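Local coordinates for protein geranyltranstransferase (Agrobacterium tumefaciens, PDB 2H8O) that probably catalyses the condensation of geranyl diphosphate with isopentenyl diphosphate to form farnesyl diphosphate, at residues M77-L82 / R137-V142; G85-P90 / A113-H118; A186-I191 / T222-R227. All blocks are in the same frame, centred on the assembly; numbering follows the deposited sequence.

Contact 1: M77-L82 / R137-V142; sequences MRHGVL and RGQPTV
His79, on the last turns of helix 71-82, reaches the 139-140 strand through the edge of its ring. From CB the side chain leaves with CG anti to the backbone N (chi1 -169°), which swings the imidazole off the helix toward the hairpin formed with strand 135-136. Along the ring, CD2 comes first, 3.8 Å from Val142 CG2, a methyl that lies close to the ring plane. The tip follows: NE2 gives its hydrogen to Pro140 O over 2.8 Å, nearly straight at 167°, with the acceptor in the ring plane and the donor tilted from the plane of the carbonyl. On the far side of the tip, CE1 faces Gln139 OE1 at 3.7 Å, the ring and amide planes being 61° apart. The same Val142 CG2 also rests 3.8 Å from Gly80 N, and the two backbones approach to 6.2 Å between the CA atoms of Gly80 and Val142. Thr141 turns away, its OG1 bonded to Asp133 O. Since NE2 donates, the hydrogen sits on that nitrogen, and one directional bond, with a methyl beside CD2 and an amide oxygen beside CE1, would fix the rotation of a buried ring.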
loop_
_atom_site.group_PDB
_atom_site.type_symbol
_atom_site.label_atom_id
_atom_site.label_comp_id
_atom_site.label_asym_id
_atom_site.label_seq_id
_atom_site.Cartn_x
_atom_site.Cartn_y
_atom_site.Cartn_z
ATOM N N MET A 77 11.618 -2.669 9.625
ATOM C CA MET A 77 11.535 -2.632 8.163
ATOM C C MET A 77 12.853 -3.115 7.550
ATOM O O MET A 77 12.844 -3.930 6.641
ATOM C CB MET A 77 11.186 -1.228 7.639
ATOM C CG MET A 77 9.813 -0.686 8.090
ATOM S SD MET A 77 9.539 1.123 7.779
ATOM C CE MET A 77 9.450 1.116 5.963
ATOM N N ARG A 78 13.982 -2.583 8.018
ATOM C CA ARG A 78 15.281 -3.019 7.526
ATOM C C ARG A 78 15.500 -4.516 7.736
ATOM O O ARG A 78 16.046 -5.205 6.856
ATOM C CB ARG A 78 16.397 -2.247 8.201
ATOM C CG ARG A 78 16.481 -0.771 7.863
ATOM C CD ARG A 78 17.528 -0.103 8.735
ATOM N NE ARG A 78 17.545 1.343 8.535
ATOM C CZ ARG A 78 17.779 2.244 9.482
ATOM N NH1 ARG A 78 17.774 3.533 9.170
ATOM N NH2 ARG A 78 18.042 1.874 10.742
ATOM N N HIS A 79 15.071 -5.023 8.892
ATOM C CA HIS A 79 15.201 -6.445 9.190
ATOM C C HIS A 79 14.388 -7.261 8.183
ATOM O O HIS A 79 14.846 -8.285 7.675
ATOM C CB HIS A 79 14.767 -6.768 10.622
ATOM C CG HIS A 79 15.141 -8.157 11.050
ATOM N ND1 HIS A 79 16.435 -8.513 11.358
ATOM C CD2 HIS A 79 14.401 -9.286 11.168
ATOM C CE1 HIS A 79 16.471 -9.796 11.676
ATOM N NE2 HIS A 79 15.247 -10.286 11.578
ATOM N N GLY A 80 13.182 -6.792 7.882
ATOM C CA GLY A 80 12.323 -7.464 6.920
ATOM C C GLY A 80 12.955 -7.524 5.543
ATOM O O GLY A 80 12.882 -8.537 4.846
ATOM N N VAL A 81 13.600 -6.432 5.152
ATOM C CA VAL A 81 14.302 -6.370 3.865
ATOM C C VAL A 81 15.574 -7.240 3.874
ATOM O O VAL A 81 15.847 -7.951 2.912
ATOM C CB VAL A 81 14.591 -4.922 3.456
ATOM C CG1 VAL A 81 15.450 -4.850 2.210
ATOM C CG2 VAL A 81 13.285 -4.170 3.199
ATOM N N LEU A 82 16.319 -7.218 4.964
ATOM C CA LEU A 82 17.511 -8.063 5.110
ATOM C C LEU A 82 17.211 -9.538 4.860
ATOM O O LEU A 82 17.999 -10.231 4.209
ATOM C CB LEU A 82 18.094 -7.906 6.522
ATOM C CG LEU A 82 19.426 -8.622 6.715
ATOM C CD1 LEU A 82 20.495 -7.918 5.914
ATOM C CD2 LEU A 82 19.751 -8.639 8.198
ATOM N N ARG A 137 15.423 -17.599 6.633
ATOM C CA ARG A 137 16.806 -17.655 6.175
ATOM C C ARG A 137 17.787 -17.635 7.339
ATOM O O ARG A 137 18.730 -16.849 7.351
ATOM C CB ARG A 137 17.085 -16.512 5.195
ATOM C CG ARG A 137 16.186 -16.560 3.975
ATOM C CD ARG A 137 16.752 -15.756 2.817
ATOM N NE ARG A 137 16.532 -16.448 1.547
ATOM C CZ ARG A 137 17.372 -17.328 0.995
ATOM N NH1 ARG A 137 18.533 -17.648 1.572
ATOM N NH2 ARG A 137 17.045 -17.895 -0.162
ATOM N N GLY A 138 17.541 -18.495 8.324
ATOM C CA GLY A 138 18.419 -18.617 9.482
ATOM C C GLY A 138 18.353 -17.506 10.529
ATOM O O GLY A 138 19.018 -17.614 11.560
ATOM N N GLN A 139 17.561 -16.453 10.285
ATOM C CA GLN A 139 17.441 -15.324 11.210
ATOM C C GLN A 139 16.045 -15.279 11.840
ATOM O O GLN A 139 15.084 -15.775 11.257
ATOM C CB GLN A 139 17.675 -14.009 10.461
ATOM C CG GLN A 139 19.111 -13.793 9.946
ATOM C CD GLN A 139 19.909 -12.766 10.753
ATOM O OE1 GLN A 139 19.371 -12.042 11.606
ATOM N NE2 GLN A 139 21.218 -12.710 10.489
ATOM N N PRO A 140 15.914 -14.633 13.003
ATOM C CA PRO A 140 14.588 -14.486 13.585
ATOM C C PRO A 140 13.694 -13.695 12.637
ATOM O O PRO A 140 14.151 -12.797 11.942
ATOM C CB PRO A 140 14.837 -13.694 14.874
ATOM C CG PRO A 140 16.167 -13.054 14.674
ATOM C CD PRO A 140 16.944 -13.960 13.811
ATOM N N THR A 141 12.433 -14.069 12.593
ATOM C CA THR A 141 11.464 -13.293 11.853
ATOM C C THR A 141 11.204 -11.961 12.567
ATOM O O THR A 141 11.555 -11.760 13.714
ATOM C CB THR A 141 10.173 -14.084 11.667
ATOM O OG1 THR A 141 9.787 -14.648 12.913
ATOM C CG2 THR A 141 10.368 -15.213 10.653
ATOM N N VAL A 142 10.581 -11.024 11.860
ATOM C CA VAL A 142 10.425 -9.683 12.410
ATOM C C VAL A 142 9.628 -9.695 13.711
ATOM O O VAL A 142 9.995 -8.991 14.648
ATOM C CB VAL A 142 9.822 -8.691 11.371
ATOM C CG1 VAL A 142 9.487 -7.350 12.023
ATOM C CG2 VAL A 142 10.791 -8.506 10.223
#

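Contact 2: G85-P90 / A113-H118; sequences GKRLRP and ALECLH
Arg89 lays its guanidinium flat on the ring of His118, with centres 3.8 Å apart and planes only 8° from parallel. Its chain is extended from CG to NE, and a final turn about CD-NE (chi4 77°) brings the flat group over the imidazole, NH1 lying 3.4 Å from CE1 of His118. The histidine is turned to receive it, CG anti to its own backbone N, while NE2 is hydrogen-bonded to Gly84 O. Nearer the backbone, Arg89 CB packs on Leu114 CD2.

Arg87 works differently. Its chain folds at chi2 (-58°), bringing NH1 2.8 Å from Glu115 OE2 in a salt bridge. The bond lies in the guanidinium plane and reaches the anti side of a carboxylate turned almost perpendicular to it. Glu115 is itself bent at chi2, and its other oxygen, OE1, meets Pro90 CD at 3.1 Å. Two waters complete the grip: one joins Arg87 N to Glu115 OE2, and the other joins Glu115 OE1 to both N and NH1 of Arg89. The buried carboxylate is thus held at both oxygens, and these basic neighbours would be expected to favour its charged form. Glu51 pairs with Arg87 NE as a second carboxylate. The segment carries most of the Gly-Gly-Lys-Arg motif (Gly84 to Arg87), which in related prenyl synthases belongs to the isopentenyl diphosphate site; Lys86, Arg89 and His118 are consistent with lining such a pocket here.

The contact joins the start of helix 88-99 to the middle of helix 104-125. Helix 34-57 packs on Arg87, Pro90 and Glu115, helix 211-237 on Leu88, Arg89 and Leu114, helix 148-167 on Ala113, Cys116 and Leu117, and helix 175-189 on Leu114 and Leu117.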
loop_
_atom_site.group_PDB
_atom_site.type_symbol
_atom_site.label_atom_id
_atom_site.label_comp_id
_atom_site.label_asym_id
_atom_site.label_seq_id
_atom_site.Cartn_x
_atom_site.Cartn_y
_atom_site.Cartn_z
ATOM N N GLY A 85 15.705 -12.453 0.785
ATOM C CA GLY A 85 16.216 -13.450 -0.157
ATOM C C GLY A 85 17.140 -12.910 -1.229
ATOM O O GLY A 85 17.819 -11.911 -1.037
ATOM N N LYS A 86 17.133 -13.590 -2.376
ATOM C CA LYS A 86 18.152 -13.409 -3.396
ATOM C C LYS A 86 17.858 -12.304 -4.437
ATOM O O LYS A 86 18.655 -12.102 -5.360
ATOM C CB LYS A 86 18.393 -14.747 -4.113
ATOM C CG LYS A 86 18.905 -15.863 -3.184
ATOM C CD LYS A 86 20.009 -15.396 -2.246
ATOM C CE LYS A 86 20.835 -16.557 -1.692
ATOM N NZ LYS A 86 21.881 -17.012 -2.667
ATOM N N ARG A 87 16.750 -11.582 -4.278
ATOM C CA ARG A 87 16.444 -10.407 -5.080
ATOM C C ARG A 87 16.144 -10.736 -6.556
ATOM O O ARG A 87 16.410 -9.943 -7.445
ATOM C CB ARG A 87 17.551 -9.346 -4.988
ATOM C CG ARG A 87 18.117 -9.135 -3.602
ATOM C CD ARG A 87 17.084 -8.732 -2.549
ATOM N NE ARG A 87 17.765 -8.509 -1.283
ATOM C CZ ARG A 87 17.177 -8.299 -0.107
ATOM N NH1 ARG A 87 15.860 -8.295 0.006
ATOM N NH2 ARG A 87 17.939 -8.124 0.969
ATOM N N LEU A 88 15.503 -11.869 -6.792
ATOM C CA LEU A 88 15.069 -12.219 -8.149
ATOM C C LEU A 88 14.123 -11.185 -8.744
ATOM O O LEU A 88 14.179 -10.895 -9.944
ATOM C CB LEU A 88 14.396 -13.592 -8.150
ATOM C CG LEU A 88 13.860 -14.043 -9.497
ATOM C CD1 LEU A 88 14.993 -14.200 -10.498
ATOM C CD2 LEU A 88 13.052 -15.332 -9.360
ATOM N N ARG A 89 13.200 -10.657 -7.941
ATOM C CA ARG A 89 12.208 -9.732 -8.502
ATOM C C ARG A 89 12.862 -8.419 -9.029
ATOM O O ARG A 89 12.639 -8.042 -10.185
ATOM C CB ARG A 89 11.056 -9.508 -7.519
ATOM C CG ARG A 89 10.247 -10.795 -7.386
ATOM C CD ARG A 89 9.333 -10.825 -6.181
ATOM N NE ARG A 89 8.772 -12.164 -5.967
ATOM C CZ ARG A 89 9.441 -13.180 -5.433
ATOM N NH1 ARG A 89 10.713 -13.041 -5.033
ATOM N NH2 ARG A 89 8.845 -14.349 -5.283
ATOM N N PRO A 90 13.689 -7.744 -8.204
ATOM C CA PRO A 90 14.459 -6.631 -8.758
ATOM C C PRO A 90 15.340 -6.998 -9.956
ATOM O O PRO A 90 15.473 -6.206 -10.880
ATOM C CB PRO A 90 15.331 -6.165 -7.589
ATOM C CG PRO A 90 14.917 -6.882 -6.433
ATOM C CD PRO A 90 13.859 -7.868 -6.745
ATOM N N ALA A 113 11.322 -0.794 -5.155
ATOM C CA ALA A 113 9.921 -0.729 -4.759
ATOM C C ALA A 113 9.312 -2.107 -4.708
ATOM O O ALA A 113 8.653 -2.481 -3.715
ATOM C CB ALA A 113 9.134 0.120 -5.717
ATOM N N LEU A 114 9.523 -2.870 -5.777
ATOM C CA LEU A 114 8.963 -4.219 -5.855
ATOM C C LEU A 114 9.523 -5.116 -4.753
ATOM O O LEU A 114 8.800 -5.938 -4.157
ATOM C CB LEU A 114 9.227 -4.817 -7.233
ATOM C CG LEU A 114 8.733 -6.249 -7.466
ATOM C CD1 LEU A 114 7.209 -6.370 -7.210
ATOM C CD2 LEU A 114 9.100 -6.716 -8.872
ATOM N N GLU A 115 10.810 -4.951 -4.457
ATOM C CA GLU A 115 11.413 -5.706 -3.376
ATOM C C GLU A 115 10.821 -5.349 -2.007
ATOM O O GLU A 115 10.618 -6.235 -1.141
ATOM C CB GLU A 115 12.939 -5.551 -3.395
ATOM C CG GLU A 115 13.681 -6.540 -2.483
ATOM C CD GLU A 115 13.493 -8.032 -2.795
ATOM O OE1 GLU A 115 12.969 -8.406 -3.865
ATOM O OE2 GLU A 115 13.891 -8.868 -1.965
ATOM N N CYS A 116 10.567 -4.061 -1.769
ATOM C CA CYS A 116 9.924 -3.656 -0.522
ATOM C C CYS A 116 8.586 -4.373 -0.387
ATOM O O CYS A 116 8.240 -4.865 0.667
ATOM C CB CYS A 116 9.670 -2.155 -0.464
ATOM S SG CYS A 116 11.135 -1.202 -0.077
ATOM N N LEU A 117 7.827 -4.428 -1.488
ATOM C CA LEU A 117 6.515 -5.082 -1.446
ATOM C C LEU A 117 6.689 -6.596 -1.201
ATOM O O LEU A 117 6.002 -7.184 -0.359
ATOM C CB LEU A 117 5.728 -4.756 -2.721
ATOM C CG LEU A 117 4.210 -5.018 -2.616
ATOM C CD1 LEU A 117 3.386 -4.065 -3.494
ATOM C CD2 LEU A 117 3.916 -6.468 -2.876
ATOM N N HIS A 118 7.573 -7.230 -1.965
ATOM C CA HIS A 118 7.859 -8.634 -1.702
ATOM C C HIS A 118 8.186 -8.876 -0.215
ATOM O O HIS A 118 7.655 -9.781 0.419
ATOM C CB HIS A 118 9.011 -9.119 -2.606
ATOM C CG HIS A 118 9.530 -10.470 -2.240
ATOM N ND1 HIS A 118 8.752 -11.613 -2.295
ATOM C CD2 HIS A 118 10.755 -10.859 -1.811
ATOM C CE1 HIS A 118 9.486 -12.647 -1.913
ATOM N NE2 HIS A 118 10.702 -12.215 -1.609
HETATM O O HOH W 1 14.353 -11.394 -2.643
HETATM O O HOH W 2 12.743 -10.879 -4.979
#

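Contact 3: A186-I191 / T222-R227; sequences ARAAGI and TGALLR
Ala188 and Ala224 let two helices come very close: their CA atoms are 5.1 Å apart, and Ala224 CB sits 3.3 Å from Ala188 O. The two methyls meet at 4.1 Å, and each points at the opposing backbone, Ala188 CB also lying 3.8 Å from Ala224 O. Leu225 reaches in from one flank, its CD2 branch 4.2 Å from Ala188 O and still within touch of Ala189. From another comes Arg227, whose NH2 stands 3.6 Å from Ala188 CB. That side chain runs out with CG anti to the backbone N and then bends at chi3 (77°), which folds the guanidinium back along its own helix until one face lies over Ala224 CA. The first shell is therefore small methyls and backbone, edged by one leucine branch and one arginine.

Around these groups, backbone bonds tie Ala188, Ala189 and Gly190 to Met194, Ala195 and Gly196, linking the end of helix 175-189 to the start of helix 194-206. Arg227 has the like charge of Arg248 close to its NE and makes a long, weak ion pair with Asp65 of the second subunit. Arg187, beside Ala188, is anchored by a salt bridge to Asp164 of that subunit, so one side of the contact adjoins the dimer interface.

Within the predominantly helical prenyl synthase fold, helix 104-125 packs through Leu117 against Ala189 and Leu225. Helix 88-99 covers Leu225 and Leu226, while helix 241-267 touches Leu226 and Arg227 from its side of helix 211-237.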
loop_
_atom_site.group_PDB
_atom_site.type_symbol
_atom_site.label_atom_id
_atom_site.label_comp_id
_atom_site.label_asym_id
_atom_site.label_seq_id
_atom_site.Cartn_x
_atom_site.Cartn_y
_atom_site.Cartn_z
ATOM N N ALA A 186 -0.392 -2.484 -7.971
ATOM C CA ALA A 186 -1.542 -2.615 -7.088
ATOM C C ALA A 186 -2.428 -3.789 -7.503
ATOM O O ALA A 186 -2.905 -4.537 -6.630
ATOM C CB ALA A 186 -2.340 -1.305 -7.058
ATOM N N ARG A 187 -2.618 -3.958 -8.817
ATOM C CA ARG A 187 -3.431 -5.066 -9.315
ATOM C C ARG A 187 -2.729 -6.380 -9.062
ATOM O O ARG A 187 -3.364 -7.341 -8.648
ATOM C CB ARG A 187 -3.766 -4.911 -10.804
ATOM C CG ARG A 187 -4.570 -3.656 -11.092
ATOM C CD ARG A 187 -6.068 -3.833 -11.142
ATOM N NE ARG A 187 -6.648 -2.493 -11.263
ATOM C CZ ARG A 187 -6.965 -1.881 -12.395
ATOM N NH1 ARG A 187 -6.862 -2.499 -13.559
ATOM N NH2 ARG A 187 -7.445 -0.638 -12.345
ATOM N N ALA A 188 -1.411 -6.412 -9.281
ATOM C CA ALA A 188 -0.629 -7.639 -9.060
ATOM C C ALA A 188 -0.544 -8.022 -7.588
ATOM O O ALA A 188 -0.391 -9.211 -7.261
ATOM C CB ALA A 188 0.784 -7.488 -9.605
ATOM N N ALA A 189 -0.623 -7.021 -6.702
ATOM C CA ALA A 189 -0.357 -7.227 -5.275
ATOM C C ALA A 189 -1.586 -7.437 -4.380
ATOM O O ALA A 189 -1.464 -7.989 -3.273
ATOM C CB ALA A 189 0.456 -6.050 -4.749
ATOM N N GLY A 190 -2.748 -7.001 -4.865
ATOM C CA GLY A 190 -3.948 -6.855 -4.053
ATOM C C GLY A 190 -4.931 -8.004 -4.149
ATOM O O GLY A 190 -4.549 -9.159 -4.323
ATOM N N ILE A 191 -6.197 -7.659 -3.971
ATOM C CA ILE A 191 -7.317 -8.626 -3.917
ATOM C C ILE A 191 -7.308 -9.577 -5.118
ATOM O O ILE A 191 -7.639 -10.777 -4.977
ATOM C CB ILE A 191 -8.705 -7.907 -3.805
ATOM C CG1 ILE A 191 -9.872 -8.916 -3.789
ATOM C CG2 ILE A 191 -8.903 -6.861 -4.945
ATOM C CD1 ILE A 191 -9.825 -9.853 -2.630
ATOM N N THR A 222 2.162 -16.255 -6.122
ATOM C CA THR A 222 3.552 -16.102 -6.547
ATOM C C THR A 222 3.725 -15.605 -7.978
ATOM O O THR A 222 4.678 -14.902 -8.281
ATOM C CB THR A 222 4.316 -17.407 -6.369
ATOM O OG1 THR A 222 3.757 -18.407 -7.226
ATOM C CG2 THR A 222 4.236 -17.877 -4.921
ATOM N N GLY A 223 2.820 -15.952 -8.889
ATOM C CA GLY A 223 3.029 -15.560 -10.273
ATOM C C GLY A 223 2.934 -14.063 -10.531
ATOM O O GLY A 223 3.655 -13.531 -11.368
ATOM N N ALA A 224 2.014 -13.381 -9.844
ATOM C CA ALA A 224 1.639 -12.019 -10.234
ATOM C C ALA A 224 2.815 -11.032 -10.076
ATOM O O ALA A 224 3.032 -10.198 -10.942
ATOM C CB ALA A 224 0.407 -11.533 -9.455
ATOM N N LEU A 225 3.581 -11.148 -8.995
ATOM C CA LEU A 225 4.734 -10.250 -8.788
ATOM C C LEU A 225 5.833 -10.499 -9.819
ATOM O O LEU A 225 6.529 -9.572 -10.201
ATOM C CB LEU A 225 5.352 -10.359 -7.386
ATOM C CG LEU A 225 4.500 -9.837 -6.241
ATOM C CD1 LEU A 225 5.396 -9.543 -5.050
ATOM C CD2 LEU A 225 3.719 -8.579 -6.614
ATOM N N LEU A 226 5.982 -11.754 -10.244
ATOM C CA LEU A 226 7.000 -12.112 -11.268
ATOM C C LEU A 226 6.575 -11.627 -12.663
ATOM O O LEU A 226 7.389 -11.111 -13.428
ATOM C CB LEU A 226 7.327 -13.608 -11.209
ATOM C CG LEU A 226 8.001 -14.065 -9.905
ATOM C CD1 LEU A 226 7.888 -15.595 -9.749
ATOM C CD2 LEU A 226 9.467 -13.579 -9.827
ATOM N N ARG A 227 5.291 -11.758 -12.973
ATOM C CA ARG A 227 4.686 -11.152 -14.152
ATOM C C ARG A 227 4.923 -9.638 -14.184
ATOM O O ARG A 227 5.421 -9.082 -15.169
ATOM C CB ARG A 227 3.180 -11.486 -14.173
ATOM C CG ARG A 227 2.407 -10.873 -15.320
ATOM C CD ARG A 227 0.893 -10.971 -15.061
ATOM N NE ARG A 227 0.452 -9.958 -14.098
ATOM C CZ ARG A 227 -0.553 -10.080 -13.236
ATOM N NH1 ARG A 227 -1.235 -11.216 -13.127
ATOM N NH2 ARG A 227 -0.842 -9.062 -12.435
#

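Overall arrangement
Read from the N terminus, the chain first opens contact 1 on helix 71-82, then turns directly into 85-90, where contact 2 begins. Contact 2 closes within helix 104-125, before the chain reaches the hairpin that completes contact 1, so the shorter loop lies wholly within the longer. The two also touch, with Val81 O probably hydrogen-bonded to Arg87 NH2. Contact 3 follows in series, closing its own loop of 30 residues between helix 175-189 and helix 211-237. It packs against contact 2, whose helices 88-99 and 104-125 both border it, but stays about 12 Å from contact 1 at the nearest atoms. Contact 2 thereby bridges the hairpin side and the later helices.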